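Local coordinates for hypothetical protein (Staphylococcus aureus subsp. aureus, PDB 1QYI) that is of unknown function but, from its family, is probably a haloacid dehalogenase-like hydrolase, at residues Lys2-Asp7 with Ala230-Gly235. Residues are numbered along the deposited sequence; the frame is centred on the assembly and turned at random.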
ATOM      1  N   LYS A   2     -10.578 -14.884  25.935  1.00 51.94           N
ATOM      2  CA  LYS A   2      -9.228 -14.427  25.606  1.00 46.68           C
ATOM      3  C   LYS A   2      -9.097 -14.287  24.105  1.00 43.63           C
ATOM      4  O   LYS A   2      -9.358 -15.231  23.358  1.00 43.15           O
ATOM      5  CB  LYS A   2      -8.164 -15.403  26.113  1.00 45.83           C
ATOM      6  CG  LYS A   2      -7.920 -15.356  27.605  1.00 45.71           C
ATOM      7  CD  LYS A   2      -6.708 -16.194  27.974  1.00 46.73           C
ATOM      8  CE  LYS A   2      -6.560 -16.347  29.481  1.00 47.36           C
ATOM      9  NZ  LYS A   2      -6.353 -15.051  30.173  1.00 47.90           N
ATOM     10  N   LYS A   3      -8.692 -13.104  23.665  1.00 39.71           N
ATOM     11  CA  LYS A   3      -8.546 -12.841  22.247  1.00 36.86           C
ATOM     12  C   LYS A   3      -7.156 -12.348  21.871  1.00 35.03           C
ATOM     13  O   LYS A   3      -6.436 -11.766  22.680  1.00 33.90           O
ATOM     14  CB  LYS A   3      -9.597 -11.823  21.796  1.00 37.50           C
ATOM     15  CG  LYS A   3     -10.856 -12.453  21.207  1.00 38.99           C
ATOM     16  CD  LYS A   3     -11.869 -11.400  20.774  1.00 40.56           C
ATOM     17  CE  LYS A   3     -12.869 -11.958  19.769  1.00 39.51           C
ATOM     18  NZ  LYS A   3     -12.212 -12.267  18.464  1.00 42.92           N
ATOM     19  N   ILE A   4      -6.776 -12.605  20.628  1.00 33.62           N
ATOM     20  CA  ILE A   4      -5.485 -12.178  20.127  1.00 31.64           C
ATOM     21  C   ILE A   4      -5.720 -11.535  18.769  1.00 29.22           C
ATOM     22  O   ILE A   4      -6.072 -12.209  17.814  1.00 29.05           O
ATOM     23  CB  ILE A   4      -4.514 -13.361  20.017  1.00 31.38           C
ATOM     24  CG1 ILE A   4      -3.269 -12.922  19.242  1.00 33.06           C
ATOM     25  CG2 ILE A   4      -5.213 -14.517  19.361  1.00 32.23           C
ATOM     26  CD1 ILE A   4      -2.116 -13.899  19.367  1.00 36.59           C
ATOM     27  N   LEU A   5      -5.526 -10.223  18.710  1.00 26.59           N
ATOM     28  CA  LEU A   5      -5.742  -9.482  17.490  1.00 24.62           C
ATOM     29  C   LEU A   5      -4.459  -9.326  16.688  1.00 25.09           C
ATOM     30  O   LEU A   5      -3.439  -8.835  17.196  1.00 22.60           O
ATOM     31  CB  LEU A   5      -6.344  -8.117  17.815  1.00 22.69           C
ATOM     32  CG  LEU A   5      -7.456  -8.129  18.867  1.00 20.66           C
ATOM     33  CD1 LEU A   5      -7.964  -6.718  19.069  1.00 19.69           C
ATOM     34  CD2 LEU A   5      -8.591  -9.057  18.443  1.00 18.79           C
ATOM     35  N   PHE A   6      -4.535  -9.742  15.421  1.00 25.00           N
ATOM     36  CA  PHE A   6      -3.416  -9.705  14.478  1.00 22.58           C
ATOM     37  C   PHE A   6      -3.490  -8.578  13.460  1.00 23.18           C
ATOM     38  O   PHE A   6      -4.568  -8.115  13.082  1.00 21.91           O
ATOM     39  CB  PHE A   6      -3.358 -11.021  13.702  1.00 23.99           C
ATOM     40  CG  PHE A   6      -2.798 -12.174  14.485  1.00 26.65           C
ATOM     41  CD1 PHE A   6      -1.417 -12.315  14.638  1.00 25.82           C
ATOM     42  CD2 PHE A   6      -3.645 -13.131  15.050  1.00 25.61           C
ATOM     43  CE1 PHE A   6      -0.884 -13.389  15.333  1.00 26.87           C
ATOM     44  CE2 PHE A   6      -3.127 -14.209  15.749  1.00 28.08           C
ATOM     45  CZ  PHE A   6      -1.736 -14.342  15.893  1.00 30.21           C
ATOM     46  N   ASP A   7      -2.318  -8.143  13.015  1.00 23.83           N
ATOM     47  CA  ASP A   7      -2.216  -7.124  11.976  1.00 22.65           C
ATOM     48  C   ASP A   7      -1.768  -7.935  10.766  1.00 21.36           C
ATOM     49  O   ASP A   7      -1.225  -9.024  10.936  1.00 20.97           O
ATOM     50  CB  ASP A   7      -1.170  -6.074  12.343  1.00 24.13           C
ATOM     51  CG  ASP A   7      -0.988  -5.029  11.259  1.00 26.02           C
ATOM     52  OD1 ASP A   7      -1.959  -4.734  10.531  1.00 27.01           O
ATOM     53  OD2 ASP A   7       0.129  -4.488  11.137  1.00 28.50           O
ATOM     54  N   ALA A 230      -5.843 -23.622  22.417  1.00 27.43           N
ATOM     55  CA  ALA A 230      -5.576 -23.135  23.766  1.00 27.65           C
ATOM     56  C   ALA A 230      -6.662 -22.169  24.233  1.00 28.42           C
ATOM     57  O   ALA A 230      -6.444 -21.347  25.127  1.00 27.61           O
ATOM     58  CB  ALA A 230      -4.218 -22.459  23.818  1.00 28.40           C
ATOM     59  N   GLY A 231      -7.834 -22.281  23.616  1.00 29.30           N
ATOM     60  CA  GLY A 231      -8.954 -21.430  23.971  1.00 31.11           C
ATOM     61  C   GLY A 231      -8.846 -19.990  23.501  1.00 31.93           C
ATOM     62  O   GLY A 231      -9.486 -19.103  24.067  1.00 33.40           O
ATOM     63  N   PHE A 232      -8.044 -19.739  22.472  1.00 32.73           N
ATOM     64  CA  PHE A 232      -7.905 -18.376  21.969  1.00 33.11           C
ATOM     65  C   PHE A 232      -8.804 -18.042  20.797  1.00 32.22           C
ATOM     66  O   PHE A 232      -8.977 -18.844  19.883  1.00 32.88           O
ATOM     67  CB  PHE A 232      -6.451 -18.089  21.578  1.00 32.97           C
ATOM     68  CG  PHE A 232      -5.608 -17.611  22.718  1.00 32.65           C
ATOM     69  CD1 PHE A 232      -5.905 -16.408  23.354  1.00 30.93           C
ATOM     70  CD2 PHE A 232      -4.540 -18.379  23.182  1.00 32.34           C
ATOM     71  CE1 PHE A 232      -5.155 -15.974  24.436  1.00 30.35           C
ATOM     72  CE2 PHE A 232      -3.782 -17.953  24.268  1.00 31.81           C
ATOM     73  CZ  PHE A 232      -4.090 -16.748  24.897  1.00 30.75           C
ATOM     74  N   GLU A 233      -9.382 -16.849  20.845  1.00 32.66           N
ATOM     75  CA  GLU A 233     -10.242 -16.365  19.776  1.00 33.77           C
ATOM     76  C   GLU A 233      -9.354 -15.441  18.936  1.00 31.62           C
ATOM     77  O   GLU A 233      -8.690 -14.555  19.477  1.00 31.03           O
ATOM     78  CB  GLU A 233     -11.418 -15.579  20.360  1.00 37.86           C
ATOM     79  CG  GLU A 233     -12.709 -15.695  19.562  1.00 44.96           C
ATOM     80  CD  GLU A 233     -13.295 -17.095  19.623  1.00 48.71           C
ATOM     81  OE1 GLU A 233     -13.620 -17.556  20.747  1.00 49.13           O
ATOM     82  OE2 GLU A 233     -13.435 -17.733  18.549  1.00 49.67           O
ATOM     83  N   LEU A 234      -9.335 -15.644  17.623  1.00 27.96           N
ATOM     84  CA  LEU A 234      -8.498 -14.826  16.746  1.00 25.89           C
ATOM     85  C   LEU A 234      -9.219 -13.627  16.114  1.00 24.93           C
ATOM     86  O   LEU A 234     -10.435 -13.646  15.933  1.00 24.33           O
ATOM     87  CB  LEU A 234      -7.892 -15.710  15.652  1.00 25.31           C
ATOM     88  CG  LEU A 234      -7.234 -17.014  16.124  1.00 24.16           C
ATOM     89  CD1 LEU A 234      -6.524 -17.676  14.955  1.00 21.98           C
ATOM     90  CD2 LEU A 234      -6.243 -16.724  17.239  1.00 24.04           C
ATOM     91  N   GLY A 235      -8.453 -12.584  15.795  1.00 23.16           N
ATOM     92  CA  GLY A 235      -9.015 -11.387  15.190  1.00 22.43           C
ATOM     93  C   GLY A 235      -8.043 -10.645  14.280  1.00 23.13           C
ATOM     94  O   GLY A 235      -6.827 -10.784  14.430  1.00 23.49           O
TER
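Leu5 CD2 packs against the bare backbone of Gly235, 4.0 Å from Gly235 CA. Strands 3-6 and 233-235 run parallel here, their axes at 21°, as neighbours in the central sheet of a Rossmann-like HAD fold, and strand 318-322 flanks 3-6 on its other side. Strand 3-6 leads into Asp7, probably the first aspartate of the Asp-x-Asp sequence that supplies the nucleophile in HAD relatives. Four backbone hydrogen bonds join residues 2-6 to 233-235: Glu233 N to Lys2 O (3.0 Å), Ile4 N to Glu233 O, Gly235 N to Ile4 O, and Phe6 N to Gly235 O (2.7 Å). The third is noticeably bent, 136° at the hydrogen, whereas the last is almost straight.

On the face carrying Ile4 and Leu234, the two side chains lie alongside each other and point the same way. Ile4 CG1 is anti to the backbone N (chi1 169°), leaving CG2 between that N and the carbonyl carbon, where it meets Leu234 CD2. Phe6 adds its ring edge to that methyl, and helix 217-229 covers Phe6 and Leu234 through Leu224. On the other face, the aliphatic part of Lys3 slants across Glu233, Lys3 CG 3.3 Å from Glu233 CB; Lys3 NZ is 5.6 Å from Glu233 OE2, and Lys3 makes a cation-pi contact with Phe262. At the start of the pairing, Lys2 CB meets the Phe232 ring obliquely, 3.5 Å from Phe232 CE1, while Lys2 NZ bonds to Asp316 O. Cohesion therefore rests on amide bonds and apolar contact, with no salt bridge joining Lys3 and Glu233.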